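Local coordinates for peroxiredoxin (Clostridioides difficile, PDB 6TSB), which is a bifunctional spore-coat protein whose family 18 chitinase domain, the part present here, hydrolyses chitin, while its peroxiredoxin part probably reduces peroxides, at residues N35-E40 with L53-I58; V49-L54 with G86-L91. All blocks are in the same frame, centred on the assembly; numbering follows the deposited sequence.

Contact 1 of 2, residues N35-E40 with L53-I58; sequences NPIVAE and LLDAVI
Val38 and Asp55 meet where the first two parallel strands of the TIM barrel of this family 18 chitinase come together, 37-43 beside 56-64. The short segments run 4.8 Å apart with their directions 29° from parallel, and the regular pairing starts at Ala39 with Ala56 and continues at Glu40 with Val57.

Just before it, Asp55 fills in with its side chain. Its CB lies against Val38 O and the CB of Ile37. CG anti to the carbonyl carbon (chi1 -62°) sets the carboxylate beside the backbone of Ile37 and Val38, with Asp55 CG 3.8 Å from Val38 N. At the tip, Asp55 OD2 takes the Val38 N-H at 2.8 Å through its anti lone pair, the one directed away from the other oxygen. The same OD2 accepts from a water that also donates to Pro36 O, so a water bridge links the aspartate to the chain two residues before Val38. In return, Asp55 N gives Val38 O a 2.7 Å bond lying in the carbonyl plane, and Ala56 N adds a weak second one. Residue 38 is thus held at both its N-H and its C=O around a single aspartate.

Glu40 lays its chain across the fork of Leu54 at about a right angle, Glu40 CG 3.7 Å from Leu54 CD2. Its carboxylate is divided: OE2 bonds to Ser331 of the second subunit, and OE1 rests against the leucine methyls. A strand of that subunit pairs in parallel with 37-40, so the sheet continues across the interface. In the backbone ladder, Glu40 N bonds to Ala56 O, and the next rung is closed by Ile58 N donating to Glu40 O at 2.8 Å.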
loop_
_atom_site.group_PDB
_atom_site.type_symbol
_atom_site.label_atom_id
_atom_site.label_comp_id
_atom_site.label_asym_id
_atom_site.label_seq_id
_atom_site.Cartn_x
_atom_site.Cartn_y
_atom_site.Cartn_z
ATOM N N ASN A 35 14.293 0.596 -29.447
ATOM C CA ASN A 35 13.007 -0.139 -29.332
ATOM C C ASN A 35 13.104 -1.115 -28.158
ATOM O O ASN A 35 13.270 -2.307 -28.372
ATOM C CB ASN A 35 12.705 -0.838 -30.663
ATOM C CG ASN A 35 11.355 -0.456 -31.228
ATOM O OD1 ASN A 35 11.264 0.031 -32.359
ATOM N ND2 ASN A 35 10.313 -0.659 -30.438
ATOM N N PRO A 36 12.946 -0.668 -26.889
ATOM C CA PRO A 36 13.453 -1.406 -25.732
ATOM C C PRO A 36 12.693 -2.720 -25.506
ATOM O O PRO A 36 11.504 -2.748 -25.724
ATOM C CB PRO A 36 13.249 -0.459 -24.545
ATOM C CG PRO A 36 12.071 0.385 -24.960
ATOM C CD PRO A 36 12.154 0.498 -26.472
ATOM N N ILE A 37 13.425 -3.762 -25.107
ATOM C CA ILE A 37 12.991 -5.177 -25.218
ATOM C C ILE A 37 12.706 -5.688 -23.820
ATOM O O ILE A 37 13.199 -5.085 -22.828
ATOM C CB ILE A 37 14.016 -6.072 -25.941
ATOM C CG1 ILE A 37 15.327 -6.234 -25.173
ATOM C CG2 ILE A 37 14.259 -5.623 -27.372
ATOM C CD1 ILE A 37 16.232 -7.301 -25.775
ATOM N N VAL A 38 11.894 -6.737 -23.754
ATOM C CA VAL A 38 11.582 -7.446 -22.485
ATOM C C VAL A 38 12.072 -8.883 -22.630
ATOM O O VAL A 38 11.748 -9.529 -23.649
ATOM C CB VAL A 38 10.080 -7.406 -22.168
ATOM C CG1 VAL A 38 9.816 -8.041 -20.828
ATOM C CG2 VAL A 38 9.533 -5.989 -22.171
ATOM N N ALA A 39 12.722 -9.388 -21.599
ATOM C CA ALA A 39 13.302 -10.738 -21.608
ATOM C C ALA A 39 13.158 -11.372 -20.233
ATOM O O ALA A 39 13.066 -10.610 -19.257
ATOM C CB ALA A 39 14.749 -10.653 -22.015
ATOM N N GLU A 40 13.167 -12.715 -20.187
ATOM C CA GLU A 40 13.369 -13.489 -18.945
ATOM C C GLU A 40 14.406 -14.584 -19.158
ATOM O O GLU A 40 14.448 -15.184 -20.251
ATOM C CB GLU A 40 12.076 -14.137 -18.461
ATOM C CG GLU A 40 10.922 -13.168 -18.354
ATOM C CD GLU A 40 9.654 -13.740 -17.733
ATOM O OE1 GLU A 40 8.770 -14.196 -18.511
ATOM O OE2 GLU A 40 9.555 -13.727 -16.488
ATOM N N LEU A 53 4.400 -11.886 -23.919
ATOM C CA LEU A 53 4.953 -10.836 -23.027
ATOM C C LEU A 53 6.405 -10.457 -23.385
ATOM O O LEU A 53 6.808 -9.314 -23.014
ATOM C CB LEU A 53 4.903 -11.337 -21.586
ATOM C CG LEU A 53 3.521 -11.549 -20.973
ATOM C CD1 LEU A 53 3.678 -12.050 -19.550
ATOM C CD2 LEU A 53 2.713 -10.253 -20.995
ATOM N N LEU A 54 7.160 -11.347 -24.044
ATOM C CA LEU A 54 8.651 -11.322 -24.105
ATOM C C LEU A 54 9.133 -11.109 -25.542
ATOM O O LEU A 54 8.504 -11.664 -26.444
ATOM C CB LEU A 54 9.180 -12.653 -23.575
ATOM C CG LEU A 54 8.647 -13.041 -22.205
ATOM C CD1 LEU A 54 9.266 -14.350 -21.742
ATOM C CD2 LEU A 54 8.891 -11.931 -21.203
ATOM N N ASP A 55 10.218 -10.339 -25.730
ATOM C CA ASP A 55 10.958 -10.250 -27.018
ATOM C C ASP A 55 11.995 -11.376 -27.070
ATOM O O ASP A 55 12.427 -11.753 -28.176
ATOM C CB ASP A 55 11.648 -8.892 -27.192
ATOM C CG ASP A 55 10.714 -7.695 -27.236
ATOM O OD1 ASP A 55 10.136 -7.482 -28.300
ATOM O OD2 ASP A 55 10.588 -6.994 -26.199
ATOM N N ALA A 56 12.431 -11.854 -25.905
ATOM C CA ALA A 56 13.509 -12.850 -25.813
ATOM C C ALA A 56 13.442 -13.619 -24.497
ATOM O O ALA A 56 13.026 -13.064 -23.452
ATOM C CB ALA A 56 14.836 -12.165 -25.958
ATOM N N VAL A 57 13.819 -14.884 -24.597
ATOM C CA VAL A 57 13.949 -15.852 -23.477
ATOM C C VAL A 57 15.407 -16.312 -23.458
ATOM O O VAL A 57 16.007 -16.561 -24.570
ATOM C CB VAL A 57 12.975 -17.039 -23.631
ATOM C CG1 VAL A 57 11.547 -16.593 -23.418
ATOM C CG2 VAL A 57 13.102 -17.731 -24.980
ATOM N N ILE A 58 15.955 -16.412 -22.255
ATOM C CA ILE A 58 17.366 -16.814 -22.052
ATOM C C ILE A 58 17.306 -18.108 -21.260
ATOM O O ILE A 58 17.014 -18.039 -20.070
ATOM C CB ILE A 58 18.204 -15.724 -21.347
ATOM C CG1 ILE A 58 18.165 -14.377 -22.070
ATOM C CG2 ILE A 58 19.626 -16.210 -21.191
ATOM C CD1 ILE A 58 19.043 -13.296 -21.434
HETATM O O HOH W 1 9.094 -4.550 -25.956
#

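Contact 2 of 2, residues V49-L54 with G86-L91; sequences VDAQLL and GEKPSL
Lys88 NZ is gripped by two backbone carbonyls of the opposite loop, Leu54 O at 2.6 Å and Ala51 O at 3.0 Å. It sits out of both carbonyl planes, tilted by 28° from that of Leu54 and slightly less from that of Ala51. Ala51 O has a second donor, Leu54 N, three residues on in the same turn, which comes to the opposite face of the carbonyl plane from the lysine. That turn is prepared by Asp50, whose OD1 receives Gln52 N in an Asx turn.

The lysine gets there by reaching out nearly straight. CG is anti to the backbone N (chi1 -167°), the chain stays extended through CE, and only the last torsion bends it. Along the way Lys88 CD passes 3.4 Å from Ala51 O and lies 4.2 Å from Ala51 CB. Gln52 OE1 is at a similar range from that methylene. From the other end of the turn, Leu91 puts CD2 on Ala51 CB and CD1 beside Leu54, Leu91 CD1 being 3.8 Å from Leu54 O. Lys88 and Leu91 are the two ends of a type I turn, closed by Leu91 N on Lys88 O, so the polar and apolar grips leave the same short loop. Both loops lead into barrel strands, 56-64 and 92-98. The two carbonyl dipoles turned to it probably favour the protonated amine and stabilise its charge.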
loop_
_atom_site.group_PDB
_atom_site.type_symbol
_atom_site.label_atom_id
_atom_site.label_comp_id
_atom_site.label_asym_id
_atom_site.label_seq_id
_atom_site.Cartn_x
_atom_site.Cartn_y
_atom_site.Cartn_z
ATOM N N VAL A 49 6.071 -20.077 -19.323
ATOM C CA VAL A 49 6.524 -18.897 -20.097
ATOM C C VAL A 49 5.413 -18.479 -21.070
ATOM O O VAL A 49 4.889 -19.360 -21.767
ATOM C CB VAL A 49 7.849 -19.211 -20.810
ATOM C CG1 VAL A 49 8.206 -18.149 -21.827
ATOM C CG2 VAL A 49 8.963 -19.383 -19.788
ATOM N N ASP A 50 5.113 -17.172 -21.117
ATOM C CA ASP A 50 4.154 -16.546 -22.062
ATOM C C ASP A 50 4.963 -15.786 -23.110
ATOM O O ASP A 50 5.383 -14.635 -22.837
ATOM C CB ASP A 50 3.126 -15.678 -21.310
ATOM C CG ASP A 50 2.062 -15.006 -22.186
ATOM O OD1 ASP A 50 2.119 -15.137 -23.449
ATOM O OD2 ASP A 50 1.155 -14.365 -21.604
ATOM N N ALA A 51 5.168 -16.387 -24.275
ATOM C CA ALA A 51 5.928 -15.766 -25.383
ATOM C C ALA A 51 5.424 -14.348 -25.701
ATOM O O ALA A 51 6.216 -13.515 -26.205
ATOM C CB ALA A 51 5.822 -16.639 -26.600
ATOM N N GLN A 52 4.123 -14.119 -25.543
ATOM C CA GLN A 52 3.424 -12.874 -25.966
ATOM C C GLN A 52 3.961 -11.676 -25.165
ATOM O O GLN A 52 3.937 -10.581 -25.706
ATOM C CB GLN A 52 1.902 -13.026 -25.781
ATOM C CG GLN A 52 1.279 -14.178 -26.575
ATOM C CD GLN A 52 1.726 -14.149 -28.015
ATOM O OE1 GLN A 52 2.201 -15.143 -28.565
ATOM N NE2 GLN A 52 1.666 -12.969 -28.613
ATOM N N LEU A 53 4.400 -11.886 -23.919
ATOM C CA LEU A 53 4.953 -10.836 -23.027
ATOM C C LEU A 53 6.405 -10.457 -23.385
ATOM O O LEU A 53 6.808 -9.314 -23.014
ATOM C CB LEU A 53 4.903 -11.337 -21.586
ATOM C CG LEU A 53 3.521 -11.549 -20.973
ATOM C CD1 LEU A 53 3.678 -12.050 -19.550
ATOM C CD2 LEU A 53 2.713 -10.253 -20.995
ATOM N N LEU A 54 7.160 -11.347 -24.044
ATOM C CA LEU A 54 8.651 -11.322 -24.105
ATOM C C LEU A 54 9.133 -11.109 -25.542
ATOM O O LEU A 54 8.504 -11.664 -26.444
ATOM C CB LEU A 54 9.180 -12.653 -23.575
ATOM C CG LEU A 54 8.647 -13.041 -22.205
ATOM C CD1 LEU A 54 9.266 -14.350 -21.742
ATOM C CD2 LEU A 54 8.891 -11.931 -21.203
ATOM N N GLY A 86 7.127 -21.620 -32.727
ATOM C CA GLY A 86 5.998 -22.025 -33.585
ATOM C C GLY A 86 5.007 -20.884 -33.737
ATOM O O GLY A 86 4.914 -20.346 -34.827
ATOM N N GLU A 87 4.361 -20.477 -32.647
ATOM C CA GLU A 87 3.298 -19.433 -32.652
ATOM C C GLU A 87 3.904 -18.021 -32.591
ATOM O O GLU A 87 3.172 -17.082 -32.921
ATOM C CB GLU A 87 2.319 -19.646 -31.490
ATOM C CG GLU A 87 1.306 -20.757 -31.753
ATOM C CD GLU A 87 0.035 -20.774 -30.910
ATOM O OE1 GLU A 87 -0.439 -19.699 -30.509
ATOM O OE2 GLU A 87 -0.501 -21.879 -30.676
ATOM N N LYS A 88 5.167 -17.845 -32.183
ATOM C CA LYS A 88 5.839 -16.509 -32.208
ATOM C C LYS A 88 7.222 -16.623 -32.853
ATOM O O LYS A 88 8.238 -16.594 -32.161
ATOM C CB LYS A 88 5.896 -15.896 -30.801
ATOM C CG LYS A 88 6.270 -14.419 -30.796
ATOM C CD LYS A 88 5.902 -13.660 -29.542
ATOM C CE LYS A 88 6.223 -12.184 -29.678
ATOM N NZ LYS A 88 6.737 -11.617 -28.413
ATOM N N PRO A 89 7.318 -16.701 -34.203
ATOM C CA PRO A 89 8.601 -16.942 -34.871
ATOM C C PRO A 89 9.668 -15.854 -34.628
ATOM O O PRO A 89 10.840 -16.119 -34.844
ATOM C CB PRO A 89 8.252 -17.005 -36.368
ATOM C CG PRO A 89 6.753 -17.196 -36.403
ATOM C CD PRO A 89 6.212 -16.532 -35.155
ATOM N N SER A 90 9.247 -14.665 -34.189
ATOM C CA SER A 90 10.132 -13.506 -33.901
ATOM C C SER A 90 10.738 -13.602 -32.488
ATOM O O SER A 90 11.580 -12.747 -32.158
ATOM C CB SER A 90 9.356 -12.220 -34.068
ATOM O OG SER A 90 8.413 -12.063 -33.017
ATOM N N LEU A 91 10.285 -14.542 -31.648
ATOM C CA LEU A 91 10.851 -14.723 -30.289
ATOM C C LEU A 91 12.311 -15.127 -30.464
ATOM O O LEU A 91 12.610 -15.931 -31.384
ATOM C CB LEU A 91 10.073 -15.777 -29.499
ATOM C CG LEU A 91 10.601 -16.086 -28.104
ATOM C CD1 LEU A 91 10.321 -14.950 -27.143
ATOM C CD2 LEU A 91 9.997 -17.368 -27.563
#

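Overall arrangement
The two contacts sit side by side at one end of the barrel, about 9 Å apart, centre to centre, and they share Leu53 and Leu54. Along the chain, strand 37-43 comes first, then the loop 49-54 that runs into strand 56-64, and after helix 75-83 the loop 86-91 that starts strand 92-98. Contact 1 joins the first strand to the second, and contact 2 joins the loops entering the second and third. Leu91 bridges them, its methyls packing on the start of strand 56-64, while Val49 packs on Val57. Both touch the second subunit, contact 2 through its 49-54 side, so the approach to strand 56-64 lies against that subunit.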